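Local coordinates for monalysin (Pseudomonas entomophila, PDB 4MKO), which forms beta-barrel pores in host membranes as a cytolytic, hemolytic toxin of the aerolysin-like family that damages the Drosophila intestine, at residues V139-V144 and S193-P198. Residues are numbered along the deposited sequence; the frame is centred on the assembly and turned at random.
Sequences VIYQVV and SNAVTP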
ATOM      1  N   VAL A 139      -5.943  -5.693  19.523  1.00  7.80           N
ATOM      2  CA  VAL A 139      -4.860  -5.523  18.552  1.00  7.47           C
ATOM      3  C   VAL A 139      -5.206  -4.311  17.718  1.00  9.61           C
ATOM      4  O   VAL A 139      -6.351  -4.155  17.295  1.00  9.42           O
ATOM      5  CB  VAL A 139      -4.607  -6.775  17.663  1.00 12.27           C
ATOM      6  CG1 VAL A 139      -3.307  -6.616  16.877  1.00 12.54           C
ATOM      7  CG2 VAL A 139      -4.575  -8.067  18.501  1.00 12.41           C
ATOM      8  N   ILE A 140      -4.219  -3.452  17.513  1.00  6.38           N
ATOM      9  CA  ILE A 140      -4.338  -2.240  16.722  1.00  6.13           C
ATOM     10  C   ILE A 140      -3.591  -2.442  15.420  1.00  9.91           C
ATOM     11  O   ILE A 140      -2.443  -2.894  15.433  1.00  8.63           O
ATOM     12  CB  ILE A 140      -3.783  -1.029  17.500  1.00  8.85           C
ATOM     13  CG1 ILE A 140      -4.487  -0.918  18.877  1.00  9.93           C
ATOM     14  CG2 ILE A 140      -3.926   0.261  16.663  1.00  8.45           C
ATOM     15  CD1 ILE A 140      -3.917   0.172  19.802  1.00 19.54           C
ATOM     16  N   TYR A 141      -4.223  -2.043  14.306  1.00  6.80           N
ATOM     17  CA  TYR A 141      -3.607  -2.115  12.975  1.00  6.17           C
ATOM     18  C   TYR A 141      -3.776  -0.780  12.276  1.00  9.60           C
ATOM     19  O   TYR A 141      -4.696  -0.037  12.615  1.00  8.98           O
ATOM     20  CB  TYR A 141      -4.312  -3.167  12.101  1.00  7.24           C
ATOM     21  CG  TYR A 141      -4.473  -4.532  12.723  1.00 10.53           C
ATOM     22  CD1 TYR A 141      -3.498  -5.513  12.563  1.00 14.03           C
ATOM     23  CD2 TYR A 141      -5.623  -4.860  13.441  1.00 12.20           C
ATOM     24  CE1 TYR A 141      -3.658  -6.787  13.118  1.00 15.83           C
ATOM     25  CE2 TYR A 141      -5.789  -6.126  14.003  1.00 13.09           C
ATOM     26  CZ  TYR A 141      -4.822  -7.097  13.808  1.00 23.49           C
ATOM     27  OH  TYR A 141      -5.010  -8.346  14.361  1.00 25.69           O
ATOM     28  N   GLN A 142      -2.926  -0.484  11.280  1.00  5.93           N
ATOM     29  CA  GLN A 142      -3.072   0.724  10.452  1.00  4.52           C
ATOM     30  C   GLN A 142      -3.232   0.282   8.991  1.00  7.10           C
ATOM     31  O   GLN A 142      -2.551  -0.647   8.546  1.00  7.06           O
ATOM     32  CB  GLN A 142      -1.876   1.666  10.575  1.00  5.71           C
ATOM     33  CG  GLN A 142      -2.088   3.011   9.855  1.00  7.73           C
ATOM     34  CD  GLN A 142      -1.031   4.055  10.100  1.00 10.03           C
ATOM     35  OE1 GLN A 142      -0.002   3.822  10.752  1.00 10.73           O
ATOM     36  NE2 GLN A 142      -1.275   5.244   9.583  1.00  6.81           N
ATOM     37  N   VAL A 143      -4.097   0.985   8.253  1.00  5.29           N
ATOM     38  CA  VAL A 143      -4.333   0.694   6.829  1.00  4.46           C
ATOM     39  C   VAL A 143      -3.117   1.088   6.012  1.00  8.82           C
ATOM     40  O   VAL A 143      -2.623   2.225   6.100  1.00  8.87           O
ATOM     41  CB  VAL A 143      -5.614   1.406   6.296  1.00  8.10           C
ATOM     42  CG1 VAL A 143      -5.745   1.249   4.781  1.00  7.61           C
ATOM     43  CG2 VAL A 143      -6.876   0.913   7.019  1.00  8.19           C
ATOM     44  N   VAL A 144      -2.676   0.150   5.169  1.00  4.97           N
ATOM     45  CA  VAL A 144      -1.582   0.345   4.215  1.00  5.06           C
ATOM     46  C   VAL A 144      -2.163   0.300   2.805  1.00  7.31           C
ATOM     47  O   VAL A 144      -2.929  -0.616   2.467  1.00  7.05           O
ATOM     48  CB  VAL A 144      -0.475  -0.712   4.376  1.00  6.88           C
ATOM     49  CG1 VAL A 144       0.566  -0.591   3.262  1.00  6.38           C
ATOM     50  CG2 VAL A 144       0.202  -0.603   5.741  1.00  7.14           C
ATOM     51  N   SER A 193      -9.895 -12.069  20.029  1.00 26.41           N
ATOM     52  CA  SER A 193     -10.798 -13.127  19.554  1.00 28.21           C
ATOM     53  C   SER A 193     -11.247 -12.893  18.092  1.00 35.04           C
ATOM     54  O   SER A 193     -11.536 -13.866  17.394  1.00 36.08           O
ATOM     55  CB  SER A 193     -12.021 -13.236  20.461  1.00 31.74           C
ATOM     56  OG  SER A 193     -12.758 -12.024  20.488  1.00 37.44           O
ATOM     57  N   ASN A 194     -11.334 -11.612  17.642  1.00 31.53           N
ATOM     58  CA  ASN A 194     -11.718 -11.246  16.270  1.00 31.06           C
ATOM     59  C   ASN A 194     -10.471 -10.920  15.418  1.00 33.21           C
ATOM     60  O   ASN A 194     -10.573 -10.348  14.319  1.00 32.21           O
ATOM     61  CB  ASN A 194     -12.720 -10.076  16.262  1.00 34.73           C
ATOM     62  CG  ASN A 194     -13.541  -9.996  14.986  1.00 68.38           C
ATOM     63  OD1 ASN A 194     -14.429 -10.818  14.729  1.00 67.12           O
ATOM     64  ND2 ASN A 194     -13.222  -9.036  14.129  1.00 60.42           N
ATOM     65  N   ALA A 195      -9.290 -11.307  15.923  1.00 27.47           N
ATOM     66  CA  ALA A 195      -8.042 -11.038  15.232  1.00 26.24           C
ATOM     67  C   ALA A 195      -7.394 -12.287  14.664  1.00 28.35           C
ATOM     68  O   ALA A 195      -7.449 -13.363  15.263  1.00 27.89           O
ATOM     69  CB  ALA A 195      -7.073 -10.328  16.162  1.00 26.76           C
ATOM     70  N   VAL A 196      -6.761 -12.123  13.502  1.00 24.12           N
ATOM     71  CA  VAL A 196      -5.962 -13.152  12.835  1.00 22.93           C
ATOM     72  C   VAL A 196      -4.577 -12.543  12.606  1.00 23.82           C
ATOM     73  O   VAL A 196      -4.423 -11.322  12.737  1.00 21.78           O
ATOM     74  CB  VAL A 196      -6.598 -13.701  11.526  1.00 27.39           C
ATOM     75  CG1 VAL A 196      -7.793 -14.601  11.832  1.00 27.37           C
ATOM     76  CG2 VAL A 196      -6.982 -12.576  10.564  1.00 27.20           C
ATOM     77  N   THR A 197      -3.576 -13.373  12.268  1.00 20.90           N
ATOM     78  CA  THR A 197      -2.233 -12.862  12.011  1.00 20.23           C
ATOM     79  C   THR A 197      -2.266 -11.934  10.790  1.00 21.20           C
ATOM     80  O   THR A 197      -2.757 -12.341   9.730  1.00 19.34           O
ATOM     81  CB  THR A 197      -1.209 -13.994  11.926  1.00 28.12           C
ATOM     82  OG1 THR A 197      -1.316 -14.757  13.132  1.00 28.03           O
ATOM     83  CG2 THR A 197       0.226 -13.471  11.785  1.00 26.63           C
ATOM     84  N   PRO A 198      -1.845 -10.663  10.945  1.00 16.57           N
ATOM     85  CA  PRO A 198      -1.908  -9.754   9.797  1.00 15.88           C
ATOM     86  C   PRO A 198      -0.868 -10.087   8.742  1.00 15.40           C
ATOM     87  O   PRO A 198       0.120 -10.785   8.985  1.00 14.45           O
ATOM     88  CB  PRO A 198      -1.656  -8.371  10.417  1.00 17.95           C
ATOM     89  CG  PRO A 198      -0.792  -8.656  11.603  1.00 22.42           C
ATOM     90  CD  PRO A 198      -1.282  -9.987  12.139  1.00 18.33           C
TER
HETATM   91  O   HOH W   1      -3.068 -10.149  15.328  1.00 33.88           O
HETATM   92  O   HOH W   2      -7.164  -9.374  12.413  1.00 37.84           O
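With CG of Tyr141 anti to its own carbonyl carbon (chi1 -51°), the phenol reaches out from the strand to the loop 193-198, and in Val139 the same relation holds for CG2, the methyl that meets Ala195. Tyr141 carries most of the contact. Its OH lies 3.4 Å from CB of Ala195, and this same methyl packs against CG2 of Val139 at 4.1 Å, so Ala195 bridges the two strand residues. Along the CE1 side of the phenol sits the ring of Pro198: CG of Pro198 lies in the plane of the aromatic ring at its edge, 3.7 Å from CE1 of Tyr141, while CB approaches obliquely, and the two side chains cross at about a right angle. Two waters also link the hydroxyl to the loop backbone. One is 2.8 Å from OH of Tyr141 and donates to the carbonyl O of Val196 at 3.2 Å; the other, 3.1 Å from the same OH, accepts from N of Val196 at 3.0 Å. The side chain of Val196, its CB pointing away from the strand, touches Pro26 and Gln28. This structural packing sets the connection between strand 173-191 and helix 201-211 against the mixed sheet of the aerolysin-like fold, where strand 136-151 runs antiparallel to 46-67 and 173-191, with a backbone hydrogen bond between Tyr141 and Val188.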